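Local coordinates for glucose-1-phosphate thymidylyltransferase (Bacillus anthracis, PDB 4ECM), which catalyses transfer of a thymidylyl group from dTTP to glucose 1-phosphate, giving dTDP-glucose and pyrophosphate, probably as the first step of dTDP-L-rhamnose synthesis, at residues R37-P40 against I41-T45; V128-G131 against D132-F135; V160-P163 against E164-V168. All coordinates share one frame; numbering follows the deposited sequence. Where two conformers were deposited one is given.

Three short local contacts illustrate how one ligand can be served by turns set at different depths of a fold. Contact 2 is the core one, wholly buried near the centre of the chain, where strand 125-130 of the main sheet turns into strand 133-135. Contact 3, partly buried, joins a loop to strand 167-172 of that same sheet, and contact 1 is a mostly buried loop, its centre about 20 Å from the centre of the chain, touching a second subunit. The chemistry follows the place: cationic and phosphate-directed in contact 1, amide and apolar against sugars in contact 2, a salt bridge backing an aromatic ring in contact 3. All three touch dTDP-glucose.

Contact 1 of 3, residues R37-P40 against I41-T45; sequences RLYP and ITKVT. With POP (pyrophosphate 2-), chain C; DAU (2'deoxy-thymidine-5'-diphospho-alpha-D-glucose), chain B.
Tyr39 crosses Lys43, and Leu38 crosses Thr42, where the glycine-rich signature loop of sugar nucleotidyltransferases runs through its Arg-Leu-Tyr-Pro end into a type I beta turn from Pro40 to Lys43. A cis peptide bond joins Tyr39 to Pro40 and sets the proline ring against the tyrosine: Pro40 CB lies over one face of the Tyr39 ring, 3.8 Å above its plane and displaced toward the rim. The ring gets there because CG of Tyr39 stands opposite the backbone N (chi1 -166°). Lys43 arrives at a slant, its CB 3.7 Å from Tyr39 CE1, and its extended chain then passes the phenol, with Lys43 CD 3.5 Å from Tyr39 OH. The ammonium travels on to a second subunit, where it is hydrogen-bonded to Phe88 O of that subunit, so it is the lysine methylenes that meet the ring.

On the inner side of the bend the packing is apolar. Thr42 CG2 rests 3.7 Å from Leu38 CB, while Thr42 OG1 is engaged by Gly35 O. Ile41 adds its CG1 branch to the same leucine methylene, and His247 of helix 247-256 touches both Leu38 and Ile41. The turn itself is closed by Lys43 N donating to Pro40 O over 3.0 Å at 158°; a weak bond from Ile41 N to Leu38 O precedes it.

Arg37 points away from 41-45, toward the bound products. The edge of its guanidinium is presented to both, with NE donating to pyrophosphate O3 and the backbone N of Arg37 to pyrophosphate O2. One nitrogen bridges the two ligands: Arg37 NH2 lies 2.7 Å from pyrophosphate O3 and 2.7 Å from O1P of dTDP-glucose.

Contact 2 of 3, residues V128-G131 against D132-F135; sequences VILG and DNIF. With DAU (2'deoxy-thymidine-5'-diphospho-alpha-D-glucose), chain B.
Asn133 returns to Leu130 across a tight bend, and tracing its side chain outward shows how a single amide can tie a strand end to the bound nucleotide sugar. Its backbone N closes the type I turn from Leu130 to Asn133, donating to Leu130 O over 3.0 Å at 162°. Asn133 CB sits 3.5 Å from that same Leu130 O. With chi1 at -83°, CG lies beside the backbone N and opposite the carbonyl carbon, which brings the amide round to the glucose. There the two ends divide the work. OD1 is held by the backbone N of Gly194 and by NE1 of Trp241, two donors that fix the flip of the amide. Asn133 ND2 can therefore act as donor on its own side: it reaches OD1 of Asp132 at 3.0 Å, a partner lying in the amide plane, and O6 of the glucose at 3.2 Å. Asn133 ND2 also passes 3.8 Å from Leu130 CB.

Leu130 touches both sugars of the ligand, one methyl each, placing CD1 3.5 Å from the glucose ring oxygen O5 and CD2 3.8 Å from the deoxyribose O4'. The Asp132 carboxylate lies against the deoxyribose, near O3' and C5'; Asp132 OD2 forms a salt bridge with Lys47, and Asp132 N makes a weak bond to O3'. Leaving the C-terminal end of strand 125-130, which runs parallel to strand 25-30, for a Gly-Asp-Asn turn that faces the nucleotide sugar is characteristic of the Rossmann-like nucleotidyltransferase fold and its active-site cleft.

Contact 3 of 3, residues V160-P163 against E164-V168; sequences VDDP and ERFGV. With DAU (2'deoxy-thymidine-5'-diphospho-alpha-D-glucose), chain B.
OD2 of Asp162 is gripped twice by one guanidinium: Arg165 NE approaches to 3.2 Å in a salt bridge, and Arg165 NH1 adds a weak, longer bond. The arginine does not meet the carboxylate flat on. NE comes from above the carboxylate plane, and the two groups are turned 57° from each other. A bend at chi3 of Arg165 (-71°) swings the head back to this acid, while NH1 finds a second carboxylate in Asp243.

Backbone bonds draw the same turn together. Phe166 N donates to Pro163 O over 2.9 Å, and Arg165 N makes a weak bond to Asp162 O. Pro163 CB packs on Val168 CG2, 3.9 Å away, at the start of strand 167-172.

Several of these neighbours meet the Phe166 ring. Arg165 CB lies over the centre of one face of the Phe166 ring, 3.8 Å above its plane. Asp162 OD1 instead meets the ring edge in plane, 3.6 Å from Phe166 CE2, with the carboxylate turned steeply to the ring. Val160 CG2 comes obliquely to CD2, and Trp241 makes an edge-to-face contact with Phe166. On the ligand side, Phe166 CB stands 3.3 Å from the glucose O4. That hydroxyl is taken by the next residue: Gly167 N donates to O4 over 3.0 Å and is almost straight at 169°.

Glu164 folds its carboxylate back toward Asp162, and these like charges lie near each other but not in contact, 5.1 Å apart between Glu164 OE2 and Asp162 OD2; Arg165 probably offsets the charge of Asp162. The chemistry is consistent with a second-shell role: an ion pair and a short 3-10 turn probably help to place Phe166 beside the glucose, whose O4 accepts a bond from the Gly167 amide.

Contact 1 of 3, residues R37-P40 against I41-T45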
loop_
_atom_site.group_PDB
_atom_site.type_symbol
_atom_site.label_atom_id
_atom_site.label_comp_id
_atom_site.label_asym_id
_atom_site.label_seq_id
_atom_site.Cartn_x
_atom_site.Cartn_y
_atom_site.Cartn_z
ATOM N N ARG A 37 -17.541 7.827 -10.781
ATOM C CA ARG A 37 -18.686 8.631 -10.328
ATOM C C ARG A 37 -18.507 9.225 -8.932
ATOM O O ARG A 37 -19.037 10.286 -8.645
ATOM C CB ARG A 37 -19.981 7.817 -10.355
ATOM C CG ARG A 37 -20.690 7.804 -11.703
ATOM C CD ARG A 37 -21.887 6.875 -11.695
ATOM N NE ARG A 37 -21.453 5.482 -11.649
ATOM C CZ ARG A 37 -22.255 4.432 -11.479
ATOM N NH1 ARG A 37 -23.568 4.598 -11.306
ATOM N NH2 ARG A 37 -21.734 3.202 -11.458
ATOM N N LEU A 38 -17.778 8.528 -8.064
ATOM C CA LEU A 38 -17.547 8.995 -6.703
ATOM C C LEU A 38 -16.230 9.771 -6.525
ATOM O O LEU A 38 -15.911 10.197 -5.425
ATOM C CB LEU A 38 -17.573 7.808 -5.744
ATOM C CG LEU A 38 -18.898 7.054 -5.648
ATOM C CD1 LEU A 38 -18.763 5.817 -4.759
ATOM C CD2 LEU A 38 -19.986 7.977 -5.134
ATOM N N TYR A 39 -15.481 9.977 -7.599
ATOM C CA TYR A 39 -14.193 10.669 -7.497
ATOM C C TYR A 39 -14.418 12.072 -6.895
ATOM O O TYR A 39 -15.374 12.744 -7.254
ATOM C CB TYR A 39 -13.509 10.723 -8.868
ATOM C CG TYR A 39 -12.041 11.103 -8.817
ATOM C CD1 TYR A 39 -11.042 10.121 -8.696
ATOM C CD2 TYR A 39 -11.646 12.442 -8.885
ATOM C CE1 TYR A 39 -9.692 10.475 -8.645
ATOM C CE2 TYR A 39 -10.308 12.804 -8.839
ATOM C CZ TYR A 39 -9.333 11.830 -8.721
ATOM O OH TYR A 39 -8.008 12.228 -8.676
ATOM N N PRO A 40 -13.536 12.526 -5.988
ATOM C CA PRO A 40 -12.294 11.968 -5.455
ATOM C C PRO A 40 -12.337 11.083 -4.200
ATOM O O PRO A 40 -11.277 10.660 -3.750
ATOM C CB PRO A 40 -11.499 13.235 -5.121
ATOM C CG PRO A 40 -12.523 14.176 -4.660
ATOM C CD PRO A 40 -13.771 13.882 -5.455
ATOM N N ILE A 41 -13.495 10.778 -3.622
ATOM C CA ILE A 41 -13.476 9.943 -2.412
ATOM C C ILE A 41 -12.990 8.533 -2.724
ATOM O O ILE A 41 -12.717 7.761 -1.795
ATOM C CB ILE A 41 -14.828 9.901 -1.636
ATOM C CG1 ILE A 41 -15.954 9.293 -2.484
ATOM C CG2 ILE A 41 -15.214 11.292 -1.159
ATOM C CD1 ILE A 41 -17.300 9.122 -1.725
ATOM N N THR A 42 -12.877 8.211 -4.023
ATOM C CA THR A 42 -12.391 6.910 -4.505
ATOM C C THR A 42 -11.032 7.033 -5.206
ATOM O O THR A 42 -10.617 6.131 -5.928
ATOM C CB THR A 42 -13.402 6.236 -5.497
ATOM O OG1 THR A 42 -13.809 7.191 -6.491
ATOM C CG2 THR A 42 -14.645 5.685 -4.754
ATOM N N LYS A 43 -10.341 8.141 -4.981
ATOM C CA LYS A 43 -9.028 8.385 -5.593
ATOM C C LYS A 43 -8.009 7.346 -5.186
ATOM O O LYS A 43 -7.241 6.861 -6.007
ATOM C CB LYS A 43 -8.511 9.765 -5.170
ATOM C CG LYS A 43 -7.138 10.172 -5.720
ATOM C CD LYS A 43 -6.870 11.667 -5.383
ATOM C CE LYS A 43 -5.524 12.185 -5.870
ATOM N NZ LYS A 43 -5.318 13.635 -5.459
ATOM N N VAL A 44 -8.012 7.012 -3.909
ATOM C CA VAL A 44 -7.070 6.072 -3.356
ATOM C C VAL A 44 -7.686 4.728 -2.995
ATOM O O VAL A 44 -7.094 3.682 -3.258
ATOM C CB VAL A 44 -6.439 6.648 -2.054
ATOM C CG1 VAL A 44 -5.572 5.607 -1.347
ATOM C CG2 VAL A 44 -5.646 7.939 -2.357
ATOM N N THR A 45 -8.842 4.792 -2.345
ATOM C CA THR A 45 -9.467 3.632 -1.714
ATOM C C THR A 45 -9.998 2.475 -2.563
ATOM O O THR A 45 -9.345 1.441 -2.685
ATOM C CB THR A 45 -10.573 4.117 -0.755
ATOM O OG1 THR A 45 -9.979 4.948 0.256
ATOM C CG2 THR A 45 -11.289 2.934 -0.100
HETATM P P1 POP C . -17.995 4.034 -11.823
HETATM O O1 POP C . -17.045 4.410 -12.930
HETATM O O2 POP C . -18.208 5.185 -10.875
HETATM O O3 POP C . -19.309 3.662 -12.453
HETATM O O POP C . -17.365 2.780 -11.013
HETATM P P2 POP C . -18.206 1.430 -10.694
HETATM O O4 POP C . -19.545 1.822 -10.111
HETATM O O5 POP C . -17.457 0.603 -9.680
HETATM O O6 POP C . -18.450 0.619 -11.961
HETATM O O6 DAU B . -27.312 -1.700 -9.314
HETATM C C6 DAU B . -28.163 -2.490 -10.146
HETATM C C5 DAU B . -27.762 -2.312 -11.604
HETATM O O5 DAU B . -26.382 -2.651 -11.709
HETATM C C4 DAU B . -28.610 -3.182 -12.537
HETATM O O4 DAU B . -29.976 -2.785 -12.497
HETATM C C3 DAU B . -28.129 -3.116 -13.984
HETATM O O3 DAU B . -28.895 -4.053 -14.772
HETATM C C2 DAU B . -26.636 -3.462 -14.010
HETATM O O2 DAU B . -26.094 -3.313 -15.335
HETATM C C1 DAU B . -25.851 -2.589 -13.039
HETATM O O1 DAU B . -25.870 -1.245 -13.505
HETATM P P2 DAU B . -24.730 -0.195 -13.051
HETATM O O3P DAU B . -24.969 0.275 -11.636
HETATM O O4P DAU B . -24.582 0.791 -14.175
HETATM O OPP DAU B . -23.414 -1.134 -12.988
HETATM P P DAU B . -21.976 -0.563 -12.551
HETATM O O1P DAU B . -22.168 0.543 -11.541
HETATM O O2P DAU B . -21.180 -0.332 -13.784
HETATM O "O5'" DAU B . -21.338 -1.810 -11.751
HETATM C "C5'" DAU B . -21.862 -2.160 -10.486
HETATM C "C4'" DAU B . -20.942 -3.054 -9.653
HETATM O "O4'" DAU B . -20.312 -4.095 -10.396
HETATM C "C3'" DAU B . -19.862 -2.283 -8.928
HETATM O "O3'" DAU B . -19.997 -2.642 -7.550
HETATM C "C2'" DAU B . -18.550 -2.779 -9.487
HETATM C "C1'" DAU B . -18.913 -4.076 -10.194
HETATM N N11 DAU B . -18.375 -4.244 -11.555
HETATM C C61 DAU B . -18.705 -3.268 -12.530
HETATM C C51 DAU B . -17.984 -3.172 -13.703
HETATM C C5A DAU B . -18.416 -2.199 -14.781
HETATM C C21 DAU B . -17.172 -4.960 -11.712
HETATM O O21 DAU B . -16.820 -5.827 -10.752
HETATM N N31 DAU B . -16.442 -4.893 -12.853
HETATM C C41 DAU B . -16.785 -4.034 -13.848
HETATM O O41 DAU B . -16.034 -3.965 -14.971
#

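Contact 2 of 3, residues V128-G131 against D132-F135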
loop_
_atom_site.group_PDB
_atom_site.type_symbol
_atom_site.label_atom_id
_atom_site.label_comp_id
_atom_site.label_asym_id
_atom_site.label_seq_id
_atom_site.Cartn_x
_atom_site.Cartn_y
_atom_site.Cartn_z
ATOM N N VAL A 128 -24.454 -14.237 -7.321
ATOM C CA VAL A 128 -23.586 -13.130 -7.654
ATOM C C VAL A 128 -24.158 -11.858 -7.041
ATOM O O VAL A 128 -25.319 -11.546 -7.259
ATOM C CB VAL A 128 -23.513 -12.933 -9.170
ATOM C CG1 VAL A 128 -22.654 -11.717 -9.499
ATOM C CG2 VAL A 128 -22.994 -14.213 -9.867
ATOM N N ILE A 129 -23.358 -11.140 -6.255
ATOM C CA ILE A 129 -23.783 -9.874 -5.687
ATOM C C ILE A 129 -22.875 -8.733 -6.138
ATOM O O ILE A 129 -21.654 -8.751 -5.893
ATOM C CB ILE A 129 -23.785 -9.898 -4.140
ATOM C CG1 ILE A 129 -24.663 -11.048 -3.625
ATOM C CG2 ILE A 129 -24.285 -8.553 -3.582
ATOM C CD1 ILE A 129 -24.899 -11.029 -2.116
ATOM N N LEU A 130 -23.451 -7.728 -6.798
ATOM C CA LEU A 130 -22.667 -6.556 -7.162
ATOM C C LEU A 130 -22.348 -5.880 -5.812
ATOM O O LEU A 130 -23.230 -5.658 -4.978
ATOM C CB LEU A 130 -23.427 -5.629 -8.111
ATOM C CG LEU A 130 -23.938 -6.289 -9.396
ATOM C CD1 LEU A 130 -24.610 -5.282 -10.319
ATOM C CD2 LEU A 130 -22.783 -6.999 -10.112
ATOM N N GLY A 131 -21.073 -5.602 -5.590
ATOM C CA GLY A 131 -20.602 -5.042 -4.330
ATOM C C GLY A 131 -21.270 -3.793 -3.829
ATOM O O GLY A 131 -21.309 -3.562 -2.619
ATOM N N ASP A 132 -21.796 -2.974 -4.735
ATOM C CA ASP A 132 -22.429 -1.713 -4.323
ATOM C C ASP A 132 -23.942 -1.816 -4.125
ATOM O O ASP A 132 -24.595 -0.796 -4.000
ATOM C CB ASP A 132 -22.067 -0.566 -5.297
ATOM C CG ASP A 132 -22.720 -0.711 -6.685
ATOM O OD1 ASP A 132 -23.420 -1.708 -6.923
ATOM O OD2 ASP A 132 -22.519 0.190 -7.536
ATOM N N ASN A 133 -24.492 -3.042 -4.117
ATOM C CA ASN A 133 -25.916 -3.260 -3.866
ATOM C C ASN A 133 -26.157 -3.559 -2.392
ATOM O O ASN A 133 -25.705 -4.601 -1.867
ATOM C CB ASN A 133 -26.480 -4.403 -4.719
ATOM C CG ASN A 133 -26.862 -3.962 -6.143
ATOM O OD1 ASN A 133 -27.932 -4.314 -6.624
ATOM N ND2 ASN A 133 -26.008 -3.163 -6.793
ATOM N N ILE A 134 -26.871 -2.654 -1.723
ATOM C CA ILE A 134 -27.144 -2.780 -0.291
ATOM C C ILE A 134 -28.640 -2.932 -0.126
ATOM O O ILE A 134 -29.409 -2.143 -0.676
ATOM C CB ILE A 134 -26.636 -1.539 0.479
ATOM C CG1 ILE A 134 -25.196 -1.203 0.056
ATOM C CG2 ILE A 134 -26.799 -1.722 2.007
ATOM C CD1 ILE A 134 -24.148 -2.304 0.320
ATOM N N PHE A 135 -29.053 -3.943 0.636
ATOM C CA PHE A 135 -30.470 -4.239 0.798
ATOM C C PHE A 135 -30.770 -4.956 2.107
ATOM O O PHE A 135 -29.876 -5.566 2.697
ATOM C CB PHE A 135 -30.939 -5.075 -0.390
ATOM C CG PHE A 135 -30.154 -6.319 -0.595
ATOM C CD1 PHE A 135 -30.633 -7.537 -0.157
ATOM C CD2 PHE A 135 -28.919 -6.281 -1.227
ATOM C CE1 PHE A 135 -29.899 -8.687 -0.342
ATOM C CE2 PHE A 135 -28.177 -7.422 -1.393
ATOM C CZ PHE A 135 -28.664 -8.631 -0.958
HETATM O O6 DAU B . -27.312 -1.700 -9.314
HETATM C C6 DAU B . -28.163 -2.490 -10.146
HETATM C C5 DAU B . -27.762 -2.312 -11.604
HETATM O O5 DAU B . -26.382 -2.651 -11.709
HETATM C C4 DAU B . -28.610 -3.182 -12.537
HETATM O O4 DAU B . -29.976 -2.785 -12.497
HETATM C C3 DAU B . -28.129 -3.116 -13.984
HETATM O O3 DAU B . -28.895 -4.053 -14.772
HETATM C C2 DAU B . -26.636 -3.462 -14.010
HETATM O O2 DAU B . -26.094 -3.313 -15.335
HETATM C C1 DAU B . -25.851 -2.589 -13.039
HETATM O O1 DAU B . -25.870 -1.245 -13.505
HETATM P P2 DAU B . -24.730 -0.195 -13.051
HETATM O O3P DAU B . -24.969 0.275 -11.636
HETATM O O4P DAU B . -24.582 0.791 -14.175
HETATM O OPP DAU B . -23.414 -1.134 -12.988
HETATM P P DAU B . -21.976 -0.563 -12.551
HETATM O O1P DAU B . -22.168 0.543 -11.541
HETATM O O2P DAU B . -21.180 -0.332 -13.784
HETATM O "O5'" DAU B . -21.338 -1.810 -11.751
HETATM C "C5'" DAU B . -21.862 -2.160 -10.486
HETATM C "C4'" DAU B . -20.942 -3.054 -9.653
HETATM O "O4'" DAU B . -20.312 -4.095 -10.396
HETATM C "C3'" DAU B . -19.862 -2.283 -8.928
HETATM O "O3'" DAU B . -19.997 -2.642 -7.550
HETATM C "C2'" DAU B . -18.550 -2.779 -9.487
HETATM C "C1'" DAU B . -18.913 -4.076 -10.194
HETATM N N11 DAU B . -18.375 -4.244 -11.555
HETATM C C61 DAU B . -18.705 -3.268 -12.530
HETATM C C51 DAU B . -17.984 -3.172 -13.703
HETATM C C5A DAU B . -18.416 -2.199 -14.781
HETATM C C21 DAU B . -17.172 -4.960 -11.712
HETATM O O21 DAU B . -16.820 -5.827 -10.752
HETATM N N31 DAU B . -16.442 -4.893 -12.853
HETATM C C41 DAU B . -16.785 -4.034 -13.848
HETATM O O41 DAU B . -16.034 -3.965 -14.971
#

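Contact 3 of 3, residues V160-P163 against E164-V168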
loop_
_atom_site.group_PDB
_atom_site.type_symbol
_atom_site.label_atom_id
_atom_site.label_comp_id
_atom_site.label_asym_id
_atom_site.label_seq_id
_atom_site.Cartn_x
_atom_site.Cartn_y
_atom_site.Cartn_z
ATOM N N VAL A 160 -38.879 0.845 -8.272
ATOM C CA VAL A 160 -38.158 2.084 -7.959
ATOM C C VAL A 160 -38.743 3.318 -8.627
ATOM O O VAL A 160 -39.496 3.220 -9.602
ATOM C CB VAL A 160 -36.658 1.981 -8.381
ATOM C CG1 VAL A 160 -35.936 0.822 -7.630
ATOM C CG2 VAL A 160 -36.518 1.806 -9.891
ATOM N N ASP A 161 -38.362 4.480 -8.095
ATOM C CA ASP A 161 -38.824 5.772 -8.588
ATOM C C ASP A 161 -38.121 6.211 -9.870
ATOM O O ASP A 161 -38.683 6.966 -10.678
ATOM C CB ASP A 161 -38.587 6.850 -7.512
ATOM C CG ASP A 161 -39.378 6.595 -6.244
ATOM O OD1 ASP A 161 -40.509 6.056 -6.337
ATOM O OD2 ASP A 161 -38.869 6.937 -5.151
ATOM N N ASP A 162 -36.903 5.717 -10.056
ATOM C CA ASP A 162 -36.043 6.117 -11.166
ATOM C C ASP A 162 -35.522 4.915 -11.942
ATOM O O ASP A 162 -34.318 4.661 -11.953
ATOM C CB ASP A 162 -34.873 6.936 -10.593
ATOM C CG ASP A 162 -34.192 6.263 -9.364
ATOM O OD1 ASP A 162 -34.578 5.142 -8.957
ATOM O OD2 ASP A 162 -33.252 6.872 -8.800
ATOM N N PRO A 163 -36.426 4.174 -12.613
ATOM C CA PRO A 163 -36.015 2.947 -13.313
ATOM C C PRO A 163 -35.031 3.153 -14.463
ATOM O O PRO A 163 -34.320 2.207 -14.848
ATOM C CB PRO A 163 -37.345 2.376 -13.841
ATOM C CG PRO A 163 -38.286 3.548 -13.876
ATOM C CD PRO A 163 -37.877 4.418 -12.734
ATOM N N GLU A 164 -34.976 4.368 -14.993
ATOM C CA GLU A 164 -34.092 4.665 -16.116
ATOM C C GLU A 164 -32.613 4.401 -15.811
ATOM O O GLU A 164 -31.805 4.256 -16.725
ATOM C CB GLU A 164 -34.291 6.111 -16.622
ATOM C CG GLU A 164 -33.771 7.249 -15.703
ATOM C CD GLU A 164 -34.598 7.489 -14.433
ATOM O OE1 GLU A 164 -35.679 6.879 -14.268
ATOM O OE2 GLU A 164 -34.156 8.305 -13.593
ATOM N N ARG A 165 -32.260 4.361 -14.531
ATOM C CA ARG A 165 -30.894 4.116 -14.118
ATOM C C ARG A 165 -30.513 2.637 -14.107
ATOM O O ARG A 165 -29.359 2.324 -13.931
ATOM C CB ARG A 165 -30.665 4.595 -12.676
ATOM C CG ARG A 165 -30.658 6.084 -12.438
ATOM C CD ARG A 165 -29.802 6.386 -11.198
ATOM N NE ARG A 165 -30.409 5.965 -9.938
ATOM C CZ ARG A 165 -29.731 5.524 -8.867
ATOM N NH1 ARG A 165 -30.382 5.198 -7.759
ATOM N NH2 ARG A 165 -28.415 5.366 -8.900
ATOM N N PHE A 166 -31.469 1.733 -14.265
ATOM C CA PHE A 166 -31.187 0.325 -14.063
ATOM C C PHE A 166 -31.634 -0.563 -15.196
ATOM O O PHE A 166 -32.164 -0.098 -16.205
ATOM C CB PHE A 166 -31.926 -0.135 -12.781
ATOM C CG PHE A 166 -31.672 0.742 -11.576
ATOM C CD1 PHE A 166 -30.469 0.689 -10.901
ATOM C CD2 PHE A 166 -32.638 1.610 -11.120
ATOM C CE1 PHE A 166 -30.227 1.505 -9.800
ATOM C CE2 PHE A 166 -32.405 2.432 -10.024
ATOM C CZ PHE A 166 -31.190 2.376 -9.360
ATOM N N GLY A 167 -31.396 -1.852 -15.025
ATOM C CA GLY A 167 -31.945 -2.857 -15.916
ATOM C C GLY A 167 -33.416 -2.883 -15.507
ATOM O O GLY A 167 -33.729 -2.835 -14.309
ATOM N N VAL A 168 -34.311 -2.918 -16.483
ATOM C CA VAL A 168 -35.757 -2.844 -16.218
ATOM C C VAL A 168 -36.505 -4.035 -16.793
ATOM O O VAL A 168 -36.356 -4.361 -17.961
ATOM C CB VAL A 168 -36.349 -1.560 -16.823
ATOM C CG1 VAL A 168 -37.869 -1.560 -16.725
ATOM C CG2 VAL A 168 -35.755 -0.321 -16.135
HETATM O O6 DAU B . -27.312 -1.700 -9.314
HETATM C C6 DAU B . -28.163 -2.490 -10.146
HETATM C C5 DAU B . -27.762 -2.312 -11.604
HETATM O O5 DAU B . -26.382 -2.651 -11.709
HETATM C C4 DAU B . -28.610 -3.182 -12.537
HETATM O O4 DAU B . -29.976 -2.785 -12.497
HETATM C C3 DAU B . -28.129 -3.116 -13.984
HETATM O O3 DAU B . -28.895 -4.053 -14.772
HETATM C C2 DAU B . -26.636 -3.462 -14.010
HETATM O O2 DAU B . -26.094 -3.313 -15.335
HETATM C C1 DAU B . -25.851 -2.589 -13.039
HETATM O O1 DAU B . -25.870 -1.245 -13.505
HETATM P P2 DAU B . -24.730 -0.195 -13.051
HETATM O O3P DAU B . -24.969 0.275 -11.636
HETATM O O4P DAU B . -24.582 0.791 -14.175
HETATM O OPP DAU B . -23.414 -1.134 -12.988
HETATM P P DAU B . -21.976 -0.563 -12.551
HETATM O O1P DAU B . -22.168 0.543 -11.541
HETATM O O2P DAU B . -21.180 -0.332 -13.784
HETATM O "O5'" DAU B . -21.338 -1.810 -11.751
HETATM C "C5'" DAU B . -21.862 -2.160 -10.486
HETATM C "C4'" DAU B . -20.942 -3.054 -9.653
HETATM O "O4'" DAU B . -20.312 -4.095 -10.396
HETATM C "C3'" DAU B . -19.862 -2.283 -8.928
HETATM O "O3'" DAU B . -19.997 -2.642 -7.550
HETATM C "C2'" DAU B . -18.550 -2.779 -9.487
HETATM C "C1'" DAU B . -18.913 -4.076 -10.194
HETATM N N11 DAU B . -18.375 -4.244 -11.555
HETATM C C61 DAU B . -18.705 -3.268 -12.530
HETATM C C51 DAU B . -17.984 -3.172 -13.703
HETATM C C5A DAU B . -18.416 -2.199 -14.781
HETATM C C21 DAU B . -17.172 -4.960 -11.712
HETATM O O21 DAU B . -16.820 -5.827 -10.752
HETATM N N31 DAU B . -16.442 -4.893 -12.853
HETATM C C41 DAU B . -16.785 -4.034 -13.848
HETATM O O41 DAU B . -16.034 -3.965 -14.971
#